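PDB 5O9X: phosphoacetylglucosamine mutase from Aspergillus lentulus, which interconverts the 6-phosphate and 1-phosphate forms of N-acetylglucosamine, probably by way of a bisphosphorylated sugar intermediate. Local coordinates for residues Gly385-Ser390 with Asp419-Ala424; Ser458-Val463 with Arg514-Ala519. The protein carries 1 engineered substitution. All blocks are in the same frame, centred on the assembly; numbering follows the deposited sequence.

Contact 1: Gly385-Ser390 with Asp419-Ala424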
ATOM      1  N   GLY A 385      -1.121  -0.465  -4.789  1.00 17.85           N
ATOM      2  CA  GLY A 385      -0.300  -1.045  -5.809  1.00 19.44           C
ATOM      3  C   GLY A 385       0.327   0.009  -6.723  1.00 20.64           C
ATOM      4  O   GLY A 385       0.212   1.214  -6.488  1.00 18.54           O
ATOM      5  N   THR A 386       1.088  -0.495  -7.689  1.00 19.70           N
ATOM      6  CA  THR A 386       1.895   0.349  -8.529  1.00 20.38           C
ATOM      7  C   THR A 386       2.359  -0.451  -9.751  1.00 19.55           C
ATOM      8  O   THR A 386       1.869  -1.564 -10.029  1.00 17.60           O
ATOM      9  CB  THR A 386       3.047   1.091  -7.755  1.00 22.00           C
ATOM     10  OG1 THR A 386       3.482   2.159  -8.593  1.00 26.74           O
ATOM     11  CG2 THR A 386       4.186   0.208  -7.435  1.00 22.41           C
ATOM     12  N   ILE A 387       3.302   0.121 -10.483  1.00 18.61           N
ATOM     13  CA  ILE A 387       3.864  -0.571 -11.646  1.00 18.57           C
ATOM     14  C   ILE A 387       5.334  -0.326 -11.543  1.00 21.20           C
ATOM     15  O   ILE A 387       5.778   0.804 -11.351  1.00 24.91           O
ATOM     16  CB  ILE A 387       3.343  -0.044 -12.991  1.00 18.83           C
ATOM     17  CG1 ILE A 387       1.842  -0.254 -13.091  1.00 18.45           C
ATOM     18  CG2 ILE A 387       3.925  -0.924 -14.129  1.00 18.85           C
ATOM     19  CD1 ILE A 387       1.091   0.961 -13.491  1.00 22.36           C
ATOM     20  N   THR A 388       6.080  -1.398 -11.638  1.00 23.31           N
ATOM     21  CA  THR A 388       7.540  -1.286 -11.553  1.00 26.10           C
ATOM     22  C   THR A 388       8.135  -1.539 -12.975  1.00 25.81           C
ATOM     23  O   THR A 388       7.637  -2.349 -13.733  1.00 26.13           O
ATOM     24  CB  THR A 388       8.061  -2.210 -10.441  1.00 27.83           C
ATOM     25  OG1 THR A 388       9.452  -2.044 -10.365  1.00 39.52           O
ATOM     26  CG2 THR A 388       7.807  -3.615 -10.777  1.00 24.28           C
ATOM     27  N   PHE A 389       9.144  -0.764 -13.340  1.00 29.95           N
ATOM     28  CA  PHE A 389       9.832  -0.909 -14.653  1.00 28.44           C
ATOM     29  C   PHE A 389      11.252  -1.310 -14.340  1.00 28.52           C
ATOM     30  O   PHE A 389      11.920  -0.632 -13.560  1.00 27.55           O
ATOM     31  CB  PHE A 389       9.829   0.418 -15.388  1.00 28.88           C
ATOM     32  CG  PHE A 389       8.453   0.858 -15.808  1.00 28.60           C
ATOM     33  CD1 PHE A 389       7.941   0.479 -17.067  1.00 30.63           C
ATOM     34  CD2 PHE A 389       7.664   1.619 -14.933  1.00 31.11           C
ATOM     35  CE1 PHE A 389       6.666   0.880 -17.467  1.00 31.11           C
ATOM     36  CE2 PHE A 389       6.367   1.998 -15.304  1.00 35.76           C
ATOM     37  CZ  PHE A 389       5.888   1.640 -16.578  1.00 28.04           C
ATOM     38  N   SER A 390      11.659  -2.426 -14.887  1.00 28.09           N
ATOM     39  CA  SER A 390      13.064  -2.908 -14.697  1.00 32.11           C
ATOM     40  C   SER A 390      14.121  -1.963 -15.293  1.00 35.56           C
ATOM     41  O   SER A 390      13.799  -1.078 -16.119  1.00 27.57           O
ATOM     42  CB  SER A 390      13.263  -4.255 -15.344  1.00 27.80           C
ATOM     43  OG  SER A 390      13.311  -4.187 -16.782  1.00 31.79           O
ATOM     44  N   ASP A 419       7.713   8.385 -15.150  1.00 26.05           N
ATOM     45  CA  ASP A 419       7.958   9.426 -14.104  1.00 27.55           C
ATOM     46  C   ASP A 419       6.758   9.709 -13.206  1.00 26.74           C
ATOM     47  O   ASP A 419       6.887  10.282 -12.113  1.00 26.46           O
ATOM     48  CB  ASP A 419       8.386  10.753 -14.733  1.00 27.71           C
ATOM     49  CG  ASP A 419       9.782  10.679 -15.267  1.00 35.55           C
ATOM     50  OD1 ASP A 419      10.674  10.073 -14.605  1.00 35.79           O
ATOM     51  OD2 ASP A 419       9.939  11.152 -16.379  1.00 33.46           O
ATOM     52  N   LEU A 420       5.578   9.368 -13.703  1.00 22.63           N
ATOM     53  CA  LEU A 420       4.347   9.592 -12.942  1.00 23.90           C
ATOM     54  C   LEU A 420       4.226   8.468 -11.861  1.00 26.83           C
ATOM     55  O   LEU A 420       3.837   8.755 -10.722  1.00 27.22           O
ATOM     56  CB  LEU A 420       3.125   9.613 -13.849  1.00 21.91           C
ATOM     57  CG  LEU A 420       1.725   9.790 -13.191  1.00 23.06           C
ATOM     58  CD1 LEU A 420       1.537  11.235 -12.678  1.00 27.54           C
ATOM     59  CD2 LEU A 420       0.534   9.497 -14.106  1.00 22.40           C
ATOM     60  N   ILE A 421       4.589   7.235 -12.238  1.00 28.24           N
ATOM     61  CA  ILE A 421       4.240   6.075 -11.411  1.00 33.61           C
ATOM     62  C   ILE A 421       5.213   5.922 -10.292  1.00 41.75           C
ATOM     63  O   ILE A 421       6.408   5.746 -10.545  1.00 43.24           O
ATOM     64  CB  ILE A 421       3.846   4.800 -12.232  1.00 32.69           C
ATOM     65  CG1 ILE A 421       2.476   5.066 -12.769  1.00 34.42           C
ATOM     66  CG2 ILE A 421       3.674   3.568 -11.364  1.00 28.98           C
ATOM     67  CD1 ILE A 421       1.575   5.701 -11.683  1.00 36.64           C
ATOM     68  N   ASN A 422       4.686   6.029  -9.055  1.00 45.73           N
ATOM     69  CA  ASN A 422       5.515   5.985  -7.889  1.00 48.39           C
ATOM     70  C   ASN A 422       6.111   4.580  -7.801  1.00 56.22           C
ATOM     71  O   ASN A 422       5.422   3.577  -7.634  1.00 62.66           O
ATOM     72  CB  ASN A 422       4.742   6.409  -6.639  1.00 56.76           C
ATOM     73  CG  ASN A 422       5.654   6.811  -5.469  1.00 58.34           C
ATOM     74  OD1 ASN A 422       6.671   6.123  -5.193  1.00 61.93           O
ATOM     75  ND2 ASN A 422       5.285   7.930  -4.754  1.00 51.66           N
ATOM     76  N   GLN A 423       7.413   4.527  -7.980  1.00 53.40           N
ATOM     77  CA  GLN A 423       8.117   3.279  -8.060  1.00 57.02           C
ATOM     78  C   GLN A 423       8.302   2.697  -6.633  1.00 66.20           C
ATOM     79  O   GLN A 423       8.426   3.473  -5.656  1.00 74.93           O
ATOM     80  CB  GLN A 423       9.432   3.553  -8.803  1.00 60.67           C
ATOM     81  CG  GLN A 423       9.207   4.193 -10.181  1.00 58.15           C
ATOM     82  CD  GLN A 423       8.457   3.241 -11.128  1.00 57.78           C
ATOM     83  OE1 GLN A 423       8.981   2.169 -11.505  1.00 50.40           O
ATOM     84  NE2 GLN A 423       7.223   3.610 -11.496  1.00 55.84           N
ATOM     85  N   ALA A 424       8.251   1.347  -6.553  1.00 63.91           N
ATOM     86  CA  ALA A 424       8.348   0.455  -5.328  1.00 54.04           C
ATOM     87  C   ALA A 424       7.050   0.174  -4.513  1.00 53.02           C
ATOM     88  O   ALA A 424       6.280  -0.776  -4.803  1.00 51.29           O
ATOM     89  CB  ALA A 424       9.539   0.805  -4.419  1.00 57.43           C
TER
HETATM   90  O   HOH W   1       2.141   4.431  -7.610  1.00 26.87           O
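Gln423 reaches across to strand 385-389, the antiparallel edge strand of the mixed sheet in the third alpha/beta domain of this phosphohexomutase. Its segment is the irregular turn that follows helix 405-420 and runs at 89° to the strand, so side chains, not paired backbones, make the junction. From CB the chain leaves with CG beside the backbone N (chi1 -56°) and bends again at chi2, folding the amide back over its own turn. Gln423 CD comes within 3.6 Å of Ile387 O. Beyond it the amide splits its work: Gln423 NE2 gives a weak bond to Ile387 O at 3.2 Å, while Gln423 OE1 accepts a long, weak bond from Phe389 N at 3.5 Å. NE2 is also placed so close to Ile421 O, in its own turn, that the length is doubtful, although the direction suits a hydrogen bond. Gln423 OE1 lies in the plane of the Phe389 ring, at its edge, 3.7 Å from Phe389 CD2. A glutamine suits this place because a donor and an acceptor at one tip can serve both a carbonyl and an N-H of the strand, though both bonds are weak.

Further back along the strand, Ile421 CG2 rests 4.0 Å from Ile387 CB, and Leu434 of helix 428-442 touches both isoleucines, a buried spot fit for branched apolar chains. Thr386 points into the turn: its hydroxyl stands anti to the backbone N, its methyl lies near Ala424 O, and a water donates to the hydroxyl. Thr386 OG1 itself donates to Asn422 O at 2.6 Å, approaching 29° out of the carbonyl plane.

Contact 2: Ser458-Val463 with Arg514-Ala519; sequences SRLVRV and RVYAEA. With G16 (1,6-di-O-phosphono-alpha-D-glucopyranose), chain B.
Tyr516 OH donates to Glu518 OE1 at 2.6 Å and accepts a weak bond from a water that also joins Ser458 OG across the strands; Ser458 OG is hydrogen-bonded to Gln266 as well. The carboxylate oxygen is met on its anti side and also takes the N-H of Gly342, while Glu518 OE2 pairs with Arg501; these partners would probably favour a charged glutamate. Small Ser458 leaves room for the phenol, its CB lying 3.5 Å from Tyr516 OH. Leu460 CD2 meets the Tyr516 ring at its edge, in plane, 3.8 Å from Tyr516 CD1.

Strands 458-463 and 513-518 run antiparallel, and four backbone bonds join the hydrogen-bonded pairs Arg459 with Ala517 and Val461 with Val515. On the face of Arg459, Val461 and Ala517, Val515 CG2 touches Val463 CG2 at 3.9 Å.

The other face carries Arg514 to the ligand. Its chain is extended from CG to NE, and the guanidinium turns its edge to the sugar's 6-phosphate: Arg514 NE bonds O1P of G16 at 2.8 Å and Arg514 NH2 bonds O2P of G16 at 2.9 Å. Glu510 also binds NH2, which probably helps to fix the guanidinium's rotation. Ser507 and Thr509 also hydrogen-bond G16, consistent with this family's C-terminal phosphate-binding loop. Strand 513-518 lies between 458-463 and 501-506, while helix 522-539 packs Val532 on Val515 and Ala529 on Ala517.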
ATOM      1  N   SER A 458     -18.762 -11.498  -4.794  1.00 16.48           N
ATOM      2  CA  SER A 458     -17.820 -11.908  -3.738  1.00 16.09           C
ATOM      3  C   SER A 458     -18.182 -11.296  -2.405  1.00 15.58           C
ATOM      4  O   SER A 458     -19.054 -10.383  -2.305  1.00 15.87           O
ATOM      5  CB  SER A 458     -16.394 -11.499  -4.137  1.00 16.26           C
ATOM      6  OG  SER A 458     -16.259 -10.082  -4.101  1.00 16.05           O
ATOM      7  N   ARG A 459     -17.482 -11.745  -1.370  1.00 14.75           N
ATOM      8  CA  ARG A 459     -17.851 -11.328  -0.016  1.00 17.53           C
ATOM      9  C   ARG A 459     -16.651 -11.481   0.874  1.00 16.34           C
ATOM     10  O   ARG A 459     -15.961 -12.491   0.772  1.00 17.74           O
ATOM     11  CB  ARG A 459     -19.036 -12.244   0.484  1.00 18.27           C
ATOM     12  CG  ARG A 459     -19.390 -12.086   1.952  1.00 25.27           C
ATOM     13  CD  ARG A 459     -20.094 -10.815   2.301  1.00 27.14           C
ATOM     14  NE  ARG A 459     -21.259 -10.570   1.387  1.00 37.07           N
ATOM     15  CZ  ARG A 459     -22.252  -9.721   1.643  1.00 43.35           C
ATOM     16  NH1 ARG A 459     -22.265  -9.072   2.804  1.00 48.77           N
ATOM     17  NH2 ARG A 459     -23.229  -9.505   0.758  1.00 39.60           N
ATOM     18  N   LEU A 460     -16.404 -10.476   1.729  1.00 16.20           N
ATOM     19  CA  LEU A 460     -15.398 -10.592   2.820  1.00 15.25           C
ATOM     20  C   LEU A 460     -16.105 -10.691   4.147  1.00 15.19           C
ATOM     21  O   LEU A 460     -17.112  -9.976   4.364  1.00 15.53           O
ATOM     22  CB  LEU A 460     -14.476  -9.342   2.863  1.00 14.77           C
ATOM     23  CG  LEU A 460     -13.405  -9.297   1.725  1.00 16.15           C
ATOM     24  CD1 LEU A 460     -12.848  -7.886   1.493  1.00 15.18           C
ATOM     25  CD2 LEU A 460     -12.240 -10.318   1.908  1.00 13.63           C
ATOM     26  N   VAL A 461     -15.625 -11.553   5.050  1.00 14.09           N
ATOM     27  CA  VAL A 461     -16.161 -11.591   6.442  1.00 13.70           C
ATOM     28  C   VAL A 461     -14.994 -11.544   7.398  1.00 15.28           C
ATOM     29  O   VAL A 461     -14.051 -12.370   7.258  1.00 13.79           O
ATOM     30  CB  VAL A 461     -16.909 -12.924   6.724  1.00 15.00           C
ATOM     31  CG1 VAL A 461     -17.563 -12.918   8.163  1.00 16.53           C
ATOM     32  CG2 VAL A 461     -17.973 -13.150   5.688  1.00 16.23           C
ATOM     33  N   ARG A 462     -15.066 -10.632   8.380  1.00 15.03           N
ATOM     34  CA  ARG A 462     -13.979 -10.474   9.331  1.00 18.23           C
ATOM     35  C   ARG A 462     -14.426 -11.296  10.528  1.00 17.78           C
ATOM     36  O   ARG A 462     -15.502 -11.027  11.080  1.00 16.55           O
ATOM     37  CB  ARG A 462     -13.826  -8.986   9.727  1.00 18.21           C
ATOM     38  CG  ARG A 462     -12.645  -8.579  10.648  1.00 19.96           C
ATOM     39  CD  ARG A 462     -12.877  -7.104  11.066  1.00 19.98           C
ATOM     40  NE  ARG A 462     -11.800  -6.566  11.894  1.00 22.64           N
ATOM     41  CZ  ARG A 462     -11.714  -6.863  13.201  1.00 24.63           C
ATOM     42  NH1 ARG A 462     -12.653  -7.625  13.762  1.00 22.40           N
ATOM     43  NH2 ARG A 462     -10.718  -6.393  13.919  1.00 23.15           N
ATOM     44  N   VAL A 463     -13.628 -12.315  10.886  1.00 15.99           N
ATOM     45  CA  VAL A 463     -14.036 -13.266  11.921  1.00 17.30           C
ATOM     46  C   VAL A 463     -13.150 -13.058  13.151  1.00 18.85           C
ATOM     47  O   VAL A 463     -11.937 -13.138  13.052  1.00 18.17           O
ATOM     48  CB  VAL A 463     -13.977 -14.763  11.454  1.00 18.58           C
ATOM     49  CG1 VAL A 463     -14.366 -15.724  12.612  1.00 18.31           C
ATOM     50  CG2 VAL A 463     -14.811 -14.975  10.170  1.00 16.75           C
ATOM     51  N   ARG A 514      -9.575 -13.403   8.265  1.00 14.01           N
ATOM     52  CA  ARG A 514     -10.381 -12.940   7.122  1.00 14.13           C
ATOM     53  C   ARG A 514     -10.894 -14.109   6.321  1.00 14.26           C
ATOM     54  O   ARG A 514     -10.128 -15.011   6.022  1.00 15.96           O
ATOM     55  CB  ARG A 514      -9.512 -12.071   6.185  1.00 12.60           C
ATOM     56  CG  ARG A 514      -8.919 -10.843   6.870  1.00 12.70           C
ATOM     57  CD  ARG A 514      -8.435  -9.798   5.838  1.00 15.65           C
ATOM     58  NE  ARG A 514      -7.696  -8.674   6.501  1.00 14.74           N
ATOM     59  CZ  ARG A 514      -8.286  -7.703   7.227  1.00 17.26           C
ATOM     60  NH1 ARG A 514      -9.629  -7.744   7.459  1.00 15.20           N
ATOM     61  NH2 ARG A 514      -7.500  -6.709   7.750  1.00 16.58           N
ATOM     62  N   VAL A 515     -12.161 -14.022   5.905  1.00 15.38           N
ATOM     63  CA  VAL A 515     -12.724 -15.012   4.988  1.00 13.80           C
ATOM     64  C   VAL A 515     -13.079 -14.269   3.713  1.00 14.40           C
ATOM     65  O   VAL A 515     -13.799 -13.255   3.761  1.00 14.99           O
ATOM     66  CB  VAL A 515     -13.989 -15.666   5.600  1.00 15.25           C
ATOM     67  CG1 VAL A 515     -14.751 -16.522   4.559  1.00 15.70           C
ATOM     68  CG2 VAL A 515     -13.553 -16.524   6.838  1.00 15.22           C
ATOM     69  N   TYR A 516     -12.695 -14.881   2.605  1.00 12.90           N
ATOM     70  CA  TYR A 516     -13.110 -14.367   1.304  1.00 13.06           C
ATOM     71  C   TYR A 516     -13.870 -15.491   0.607  1.00 13.27           C
ATOM     72  O   TYR A 516     -13.480 -16.671   0.691  1.00 13.81           O
ATOM     73  CB  TYR A 516     -11.806 -14.036   0.528  1.00 12.28           C
ATOM     74  CG  TYR A 516     -12.117 -13.685  -0.943  1.00 13.11           C
ATOM     75  CD1 TYR A 516     -12.564 -12.399  -1.258  1.00 14.00           C
ATOM     76  CD2 TYR A 516     -12.082 -14.684  -1.975  1.00 13.09           C
ATOM     77  CE1 TYR A 516     -12.893 -12.039  -2.623  1.00 13.02           C
ATOM     78  CE2 TYR A 516     -12.424 -14.332  -3.336  1.00 13.01           C
ATOM     79  CZ  TYR A 516     -12.835 -13.015  -3.624  1.00 14.04           C
ATOM     80  OH  TYR A 516     -13.218 -12.638  -4.943  1.00 13.19           O
ATOM     81  N   ALA A 517     -14.950 -15.144  -0.123  1.00 13.53           N
ATOM     82  CA  ALA A 517     -15.604 -16.126  -0.955  1.00 15.41           C
ATOM     83  C   ALA A 517     -16.043 -15.415  -2.237  1.00 15.37           C
ATOM     84  O   ALA A 517     -16.461 -14.283  -2.172  1.00 14.78           O
ATOM     85  CB  ALA A 517     -16.790 -16.795  -0.243  1.00 14.88           C
ATOM     86  N   GLU A 518     -15.976 -16.118  -3.342  1.00 14.43           N
ATOM     87  CA  GLU A 518     -16.605 -15.707  -4.580  1.00 14.01           C
ATOM     88  C   GLU A 518     -17.408 -16.925  -5.147  1.00 15.31           C
ATOM     89  O   GLU A 518     -17.088 -18.090  -4.860  1.00 16.55           O
ATOM     90  CB  GLU A 518     -15.583 -15.161  -5.574  1.00 14.64           C
ATOM     91  CG  GLU A 518     -14.534 -16.207  -5.992  1.00 14.80           C
ATOM     92  CD  GLU A 518     -13.450 -15.652  -6.917  1.00 15.01           C
ATOM     93  OE1 GLU A 518     -13.183 -14.403  -6.832  1.00 17.25           O
ATOM     94  OE2 GLU A 518     -12.817 -16.478  -7.656  1.00 15.47           O
ATOM     95  N   ALA A 519     -18.457 -16.628  -5.910  1.00 15.72           N
ATOM     96  CA  ALA A 519     -19.115 -17.685  -6.695  1.00 16.95           C
ATOM     97  C   ALA A 519     -19.826 -17.017  -7.881  1.00 16.91           C
ATOM     98  O   ALA A 519     -19.776 -15.785  -7.994  1.00 20.32           O
ATOM     99  CB  ALA A 519     -20.108 -18.449  -5.791  1.00 15.87           C
TER
HETATM  100  C1  G16 B 601      -1.687  -3.361   4.846  1.00 19.76           C
HETATM  101  C2  G16 B 601      -0.691  -3.877   3.812  1.00 27.33           C
HETATM  102  C3  G16 B 601      -1.452  -4.490   2.595  1.00 24.16           C
HETATM  103  C4  G16 B 601      -2.441  -5.581   2.967  1.00 22.73           C
HETATM  104  C5  G16 B 601      -3.409  -5.005   3.992  1.00 22.52           C
HETATM  105  C6  G16 B 601      -4.278  -6.028   4.686  1.00 20.51           C
HETATM  106  O1  G16 B 601      -2.463  -2.312   4.259  1.00 20.16           O
HETATM  107  O2  G16 B 601       0.269  -2.870   3.364  1.00 31.53           O
HETATM  108  O3  G16 B 601      -0.501  -4.884   1.688  1.00 27.54           O
HETATM  109  O4  G16 B 601      -3.268  -6.098   1.834  1.00 22.37           O
HETATM  110  O5  G16 B 601      -2.712  -4.464   5.140  1.00 20.78           O
HETATM  111  O6  G16 B 601      -3.358  -6.983   5.384  1.00 16.99           O
HETATM  112  P   G16 B 601      -4.006  -8.142   6.316  1.00 16.36           P
HETATM  113  O1P G16 B 601      -5.085  -8.889   5.497  1.00 15.51           O
HETATM  114  O2P G16 B 601      -4.693  -7.452   7.518  1.00 16.18           O
HETATM  115  O3P G16 B 601      -2.858  -9.019   6.858  1.00 18.19           O
HETATM  116  P'  G16 B 601      -2.499  -0.789   4.861  1.00 18.22           P
HETATM  117  O1X G16 B 601      -1.086  -0.466   5.418  1.00 17.73           O
HETATM  118  O2X G16 B 601      -3.461  -0.811   6.093  1.00 17.83           O
HETATM  119  O3X G16 B 601      -3.096   0.106   3.829  1.00 18.11           O
HETATM  120  O   HOH W   2     -14.128  -9.531  -5.664  1.00 22.22           O

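Following the chain from its N terminus, contact 1 closes first: strand 385-389 ends, two helices, 391-399 and 405-420, follow, and the turn after the second returns to the strand. Helix 428-442 then leads on towards the C-terminal domain, where contact 2 opens at strand 458-463 and closes a longer, mixed excursion of strands and a helix at 514-519. The two loops are therefore in series, neither nested nor crossed. The centres of contact 1 and contact 2 are 30 Å apart. Contact 1 ties the turn after helix 405-420 to the edge strand of the third domain's sheet, whereas contact 2 pairs strands in the fourth; both domains border the bound sugar bisphosphate, G16, about 11 Å from the Thr386 side chain.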